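Local coordinates for protein class D beta-lactamase (Fusobacterium nucleatum subsp. polymorphum, PDB 4IED) that probably hydrolyses beta-lactams to substituted beta-amino acids, as a class D serine beta-lactamase would, at residues A[62-67]-A[109-114]; A[101-106]-A[180-185]. One frame throughout, in Å; residues are numbered along the deposited sequence. Where two conformers were deposited one is given.

Interaction 1: A[62-67]-A[109-114]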
loop_
_atom_site.group_PDB
_atom_site.type_symbol
_atom_site.label_atom_id
_atom_site.label_comp_id
_atom_site.label_asym_id
_atom_site.label_seq_id
_atom_site.Cartn_x
_atom_site.Cartn_y
_atom_site.Cartn_z
ATOM N N PHE A 62 -2.897 -4.490 -4.260
ATOM C CA PHE A 62 -3.533 -5.748 -4.375
ATOM C C PHE A 62 -4.733 -5.817 -5.262
ATOM O O PHE A 62 -5.041 -6.860 -5.842
ATOM C CB PHE A 62 -3.732 -6.324 -2.958
ATOM C CG PHE A 62 -2.425 -6.518 -2.292
ATOM C CD1 PHE A 62 -1.627 -7.617 -2.609
ATOM C CD2 PHE A 62 -1.878 -5.617 -1.391
ATOM C CE1 PHE A 62 -0.373 -7.754 -2.100
ATOM C CE2 PHE A 62 -0.648 -5.793 -0.851
ATOM C CZ PHE A 62 0.115 -6.855 -1.180
ATOM N N ASN A 63 -5.529 -4.725 -5.363
ATOM C CA ASN A 63 -6.563 -4.622 -6.337
ATOM C C ASN A 63 -5.934 -4.855 -7.747
ATOM O O ASN A 63 -6.516 -5.626 -8.564
ATOM C CB ASN A 63 -7.267 -3.251 -6.174
ATOM C CG ASN A 63 -8.629 -3.174 -6.842
ATOM O OD1 ASN A 63 -9.146 -4.085 -7.457
ATOM N ND2 ASN A 63 -9.282 -1.984 -6.715
ATOM N N THR A 64 -4.793 -4.237 -8.008
ATOM C CA THR A 64 -4.147 -4.442 -9.320
ATOM C C THR A 64 -3.800 -5.931 -9.543
ATOM O O THR A 64 -4.104 -6.492 -10.608
ATOM C CB THR A 64 -2.810 -3.701 -9.396
ATOM O OG1 THR A 64 -3.019 -2.271 -9.100
ATOM C CG2 THR A 64 -2.194 -3.822 -10.791
ATOM N N LEU A 65 -3.276 -6.589 -8.480
ATOM C CA LEU A 65 -2.866 -8.015 -8.639
ATOM C C LEU A 65 -4.045 -8.880 -8.928
ATOM O O LEU A 65 -4.020 -9.731 -9.827
ATOM C CB LEU A 65 -2.160 -8.428 -7.384
ATOM C CG LEU A 65 -1.572 -9.781 -7.328
ATOM C CD1 LEU A 65 -0.522 -10.068 -8.419
ATOM C CD2 LEU A 65 -1.042 -10.173 -5.980
ATOM N N ILE A 66 -5.163 -8.681 -8.221
ATOM C CA ILE A 66 -6.344 -9.455 -8.482
ATOM C C ILE A 66 -6.927 -9.164 -9.847
ATOM O O ILE A 66 -7.409 -10.056 -10.566
ATOM C CB ILE A 66 -7.423 -9.183 -7.413
ATOM C CG1 ILE A 66 -6.904 -9.634 -6.025
ATOM C CG2 ILE A 66 -8.714 -9.844 -7.706
ATOM C CD1 ILE A 66 -7.669 -9.051 -4.836
ATOM N N GLY A 67 -6.903 -7.923 -10.304
ATOM C CA GLY A 67 -7.344 -7.610 -11.657
ATOM C C GLY A 67 -6.552 -8.273 -12.759
ATOM O O GLY A 67 -7.119 -8.759 -13.700
ATOM N N PRO A 109 -11.074 6.821 -9.473
ATOM C CA PRO A 109 -12.117 6.287 -10.356
ATOM C C PRO A 109 -11.723 5.112 -11.198
ATOM O O PRO A 109 -12.586 4.256 -11.583
ATOM C CB PRO A 109 -12.496 7.464 -11.247
ATOM C CG PRO A 109 -11.587 8.623 -10.806
ATOM C CD PRO A 109 -10.779 8.242 -9.636
ATOM N N ALA A 110 -10.462 4.974 -11.578
ATOM C CA ALA A 110 -9.966 3.852 -12.382
ATOM C C ALA A 110 -10.033 2.572 -11.531
ATOM O O ALA A 110 -10.410 1.560 -12.048
ATOM C CB ALA A 110 -8.536 4.132 -12.808
ATOM N N TYR A 111 -9.682 2.651 -10.239
ATOM C CA TYR A 111 -9.707 1.504 -9.396
ATOM C C TYR A 111 -11.135 1.144 -8.934
ATOM O O TYR A 111 -11.434 -0.049 -8.714
ATOM C CB TYR A 111 -8.722 1.633 -8.233
ATOM C CG TYR A 111 -7.334 1.238 -8.671
ATOM C CD1 TYR A 111 -6.451 2.210 -9.208
ATOM C CD2 TYR A 111 -6.928 -0.074 -8.572
ATOM C CE1 TYR A 111 -5.264 1.793 -9.749
ATOM C CE2 TYR A 111 -5.695 -0.451 -9.077
ATOM C CZ TYR A 111 -4.865 0.510 -9.608
ATOM O OH TYR A 111 -3.621 0.128 -10.125
ATOM N N LYS A 112 -12.024 2.121 -8.901
ATOM C CA LYS A 112 -13.459 1.783 -8.648
ATOM C C LYS A 112 -13.967 0.986 -9.902
ATOM O O LYS A 112 -14.679 -0.004 -9.759
ATOM C CB LYS A 112 -14.241 3.025 -8.401
ATOM C CG LYS A 112 -13.979 3.618 -7.078
ATOM C CD LYS A 112 -14.899 4.811 -6.801
ATOM C CE LYS A 112 -14.817 5.291 -5.378
ATOM N NZ LYS A 112 -15.732 6.377 -5.043
ATOM N N LYS A 113 -13.660 1.437 -11.109
ATOM C CA LYS A 113 -14.018 0.680 -12.299
ATOM C C LYS A 113 -13.461 -0.732 -12.271
ATOM O O LYS A 113 -14.181 -1.712 -12.564
ATOM C CB LYS A 113 -13.481 1.418 -13.531
ATOM C CG LYS A 113 -13.752 0.739 -14.869
ATOM C CD LYS A 113 -13.242 1.600 -15.999
ATOM C CE LYS A 113 -13.532 1.007 -17.319
ATOM N NZ LYS A 113 -14.983 0.660 -17.467
ATOM N N LEU A 114 -12.181 -0.885 -11.898
ATOM C CA LEU A 114 -11.606 -2.212 -11.739
ATOM C C LEU A 114 -12.395 -3.103 -10.772
ATOM O O LEU A 114 -12.714 -4.245 -11.074
ATOM C CB LEU A 114 -10.150 -2.079 -11.305
ATOM C CG LEU A 114 -9.348 -3.403 -11.224
ATOM C CD1 LEU A 114 -9.350 -4.168 -12.453
ATOM C CD2 LEU A 114 -7.978 -3.170 -10.743
#

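Interaction 2: A[101-106]-A[180-185]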
loop_
_atom_site.group_PDB
_atom_site.type_symbol
_atom_site.label_atom_id
_atom_site.label_comp_id
_atom_site.label_asym_id
_atom_site.label_seq_id
_atom_site.Cartn_x
_atom_site.Cartn_y
_atom_site.Cartn_z
ATOM N N TYR A 101 -0.343 4.081 -14.751
ATOM C CA TYR A 101 -0.532 5.479 -14.433
ATOM C C TYR A 101 -1.472 5.620 -13.294
ATOM O O TYR A 101 -1.252 6.444 -12.368
ATOM C CB TYR A 101 -1.104 6.157 -15.662
ATOM C CG TYR A 101 -1.376 7.640 -15.391
ATOM C CD1 TYR A 101 -0.391 8.573 -15.451
ATOM C CD2 TYR A 101 -2.658 8.065 -15.114
ATOM C CE1 TYR A 101 -0.624 9.924 -15.147
ATOM C CE2 TYR A 101 -2.912 9.423 -14.816
ATOM C CZ TYR A 101 -1.888 10.300 -14.842
ATOM O OH TYR A 101 -2.019 11.652 -14.605
ATOM N N ALA A 102 -2.533 4.835 -13.326
ATOM C CA ALA A 102 -3.584 4.980 -12.297
ATOM C C ALA A 102 -3.030 4.774 -10.869
ATOM O O ALA A 102 -3.334 5.513 -9.915
ATOM C CB ALA A 102 -4.701 4.070 -12.543
ATOM N N ILE A 103 -2.152 3.798 -10.677
ATOM C CA ILE A 103 -1.608 3.566 -9.323
ATOM C C ILE A 103 -0.666 4.689 -8.903
ATOM O O ILE A 103 -0.670 5.100 -7.739
ATOM C CB ILE A 103 -1.024 2.160 -9.135
ATOM C CG1 ILE A 103 -0.841 1.820 -7.653
ATOM C CG2 ILE A 103 0.368 2.064 -9.858
ATOM C CD1 ILE A 103 -0.504 0.354 -7.363
ATOM N N LYS A 104 0.101 5.239 -9.866
ATOM C CA LYS A 104 1.072 6.199 -9.557
ATOM C C LYS A 104 0.456 7.512 -9.053
ATOM O O LYS A 104 1.017 8.204 -8.185
ATOM C CB LYS A 104 1.906 6.504 -10.805
ATOM C CG LYS A 104 2.920 5.410 -11.100
ATOM C CD LYS A 104 3.546 5.620 -12.473
ATOM C CE LYS A 104 4.593 4.581 -12.862
ATOM N NZ LYS A 104 5.882 4.760 -12.168
ATOM N N VAL A 105 -0.711 7.835 -9.618
ATOM C CA VAL A 105 -1.421 9.035 -9.232
ATOM C C VAL A 105 -2.562 8.799 -8.218
ATOM O O VAL A 105 -3.210 9.724 -7.755
ATOM C CB VAL A 105 -2.011 9.836 -10.416
ATOM C CG1 VAL A 105 -0.854 10.037 -11.457
ATOM C CG2 VAL A 105 -3.161 9.157 -11.100
ATOM N N SER A 106 -2.771 7.535 -7.918
ATOM C CA SER A 106 -3.861 7.075 -7.001
ATOM C C SER A 106 -5.234 7.448 -7.552
ATOM O O SER A 106 -6.111 8.058 -6.885
ATOM C CB SER A 106 -3.638 7.665 -5.605
ATOM O OG SER A 106 -4.211 6.744 -4.635
ATOM N N LYS A 180 5.173 -5.155 -8.939
ATOM C CA LYS A 180 6.451 -4.614 -8.516
ATOM C C LYS A 180 6.882 -3.475 -9.431
ATOM O O LYS A 180 7.296 -2.410 -8.922
ATOM C CB LYS A 180 7.538 -5.709 -8.582
ATOM C CG LYS A 180 7.281 -6.898 -7.617
ATOM C CD LYS A 180 8.480 -7.865 -7.657
ATOM C CE LYS A 180 9.683 -7.243 -6.930
ATOM N NZ LYS A 180 10.874 -8.141 -6.966
ATOM N N ASP A 181 6.775 -3.624 -10.735
ATOM C CA ASP A 181 7.277 -2.607 -11.620
ATOM C C ASP A 181 6.517 -1.272 -11.466
ATOM O O ASP A 181 7.099 -0.198 -11.474
ATOM C CB ASP A 181 7.174 -3.080 -13.030
ATOM C CG ASP A 181 8.059 -2.285 -13.976
ATOM O OD1 ASP A 181 9.318 -2.440 -13.913
ATOM O OD2 ASP A 181 7.526 -1.546 -14.850
ATOM N N ILE A 182 5.201 -1.326 -11.346
ATOM C CA ILE A 182 4.385 -0.088 -11.241
ATOM C C ILE A 182 4.525 0.662 -9.948
ATOM O O ILE A 182 4.178 1.845 -9.910
ATOM C CB ILE A 182 2.899 -0.358 -11.527
ATOM C CG1 ILE A 182 2.213 -1.163 -10.427
ATOM C CG2 ILE A 182 2.763 -1.020 -12.938
ATOM C CD1 ILE A 182 0.800 -1.592 -10.655
ATOM N N THR A 183 4.995 -0.027 -8.925
ATOM C CA THR A 183 5.215 0.545 -7.614
ATOM C C THR A 183 6.614 1.092 -7.357
ATOM O O THR A 183 6.871 1.567 -6.213
ATOM C CB THR A 183 4.821 -0.406 -6.471
ATOM O OG1 THR A 183 5.562 -1.629 -6.613
ATOM C CG2 THR A 183 3.268 -0.693 -6.399
ATOM N N ILE A 184 7.491 1.156 -8.351
ATOM C CA ILE A 184 8.799 1.706 -8.178
ATOM C C ILE A 184 8.665 3.204 -7.873
ATOM O O ILE A 184 8.096 3.937 -8.684
ATOM C CB ILE A 184 9.684 1.471 -9.394
ATOM C CG1 ILE A 184 9.907 -0.053 -9.559
ATOM C CG2 ILE A 184 10.956 2.239 -9.167
ATOM C CD1 ILE A 184 10.595 -0.426 -10.854
ATOM N N LEU A 185 9.298 3.611 -6.791
ATOM C CA LEU A 185 9.349 5.021 -6.403
ATOM C C LEU A 185 10.694 5.661 -6.602
ATOM O O LEU A 185 10.819 6.690 -7.215
ATOM C CB LEU A 185 8.915 5.136 -4.951
ATOM C CG LEU A 185 7.465 4.715 -4.568
ATOM C CD1 LEU A 185 7.314 4.786 -3.039
ATOM C CD2 LEU A 185 6.404 5.477 -5.348
HETATM O O HOH W 1 5.523 4.124 -9.347
HETATM O O HOH W 2 7.090 2.210 -12.980
#

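Interaction 1: A[62-67]-A[109-114]
T64 and Y111 make the tight end of this contact: the tyrosine OH donates to T64 OG1 over 2.7 Å. The threonine oxygen arrives near the plane of the ring, at its edge, and with chi1 at -56° it lies beside its own backbone N. A small hydroxyl suits the site because it accepts from the tyrosine and also bonds the main-chain O of the carboxylated lysine at position 60. N63 lies at the same ring edge, its CG in the ring plane and its ND2 3.6 Å from Y111 CD2; the amide is turned 59° from the ring. On its other flank N63 OD1 meets L114 CD2 at 3.6 Å, a buried oxygen facing a methyl and lacking any polar partner in the model.

At G67, L114 lies close against bare glycine backbone, its CD1 4.1 Å from G67 CA, where a side chain would collide with that methyl. By contrast, P109, K112 and K113 of segment 109-114 are partly exposed to solvent.

The axes of the two segments come within 10.6 Å at closest, at 41°. N63 also reaches L118 and M123 farther along helix 108-130, while Y111 packs on L99 of helix 99-105.

Interaction 2: A[101-106]-A[180-185]
I103 and I182 supply the apolar part of the contact, their side chains crossing at about a right angle. I103 CG2 sits 3.8 Å from I182 CG1, and I103 CD1 continues past it to I182 CD1 and to T183 CG2, each at 4.0 Å. I182 holds CG1 between its backbone N and carbonyl carbon (chi1 70°), which brings that branch to the I103 methyl. A branched aliphatic residue on each side fills this buried seam well. T183 contributes its methyl here, while its hydroxyl bonds V179 O in the last turn of helix 173-182.

A Schellman motif ends helix 99-105, with S106, at positive phi, as the C-prime residue: Q107 N bonds A102 O, and S106 N bonds I103 O weakly. S106 also opens the S-x-V sequence motif of class D beta-lactamases, and its OG bonds S57 OG and K196 NZ, K196 being the lysine of the K-T-G motif on strand 192-200. Across the contact, helix 173-182 simply gives way at T183 to edge strand 184-187; T183, just before the strand, and L185 within it make backbone bonds with G195 and L193 respectively.

The polar part runs through water. K104 keeps an extended chain until its last torsion bends (chi4 -75°), and NZ gives bonds of 2.9 Å to two waters. Water 1 donates to both I182 O and I184 O, each at 2.7 Å; water 2 donates to D181 O at 2.8 Å. A long cationic side chain suits this exposed rim, since D181 O and I182 O, carbonyls at the end of a helix, would be expected to attract a positive charge. D181 meanwhile turns its carboxylate to R100, with OD2 in a salt bridge to NH1.

How the interactions relate
The two contacts lie about 12 Å apart between centres and share their packing. Y111 of interaction 1 presses on helix 99-105 of interaction 2: its OH is 3.4 Å from I103 CB and its CE1 is 3.6 Å from A102 CB. T64 CG2, in turn, lies 3.7 Å from I182 CD1, so helix 62-69 touches helix 173-182 as well. T64 of interaction 1 bonds the main-chain O of the carboxylated lysine at position 60, the lysine of the S-x-x-K motif, whereas S106, on the same segment as I103 and K104 but outside the contact itself, makes a weak bond to its NZ. In class D relatives this carboxylated lysine acts as general base.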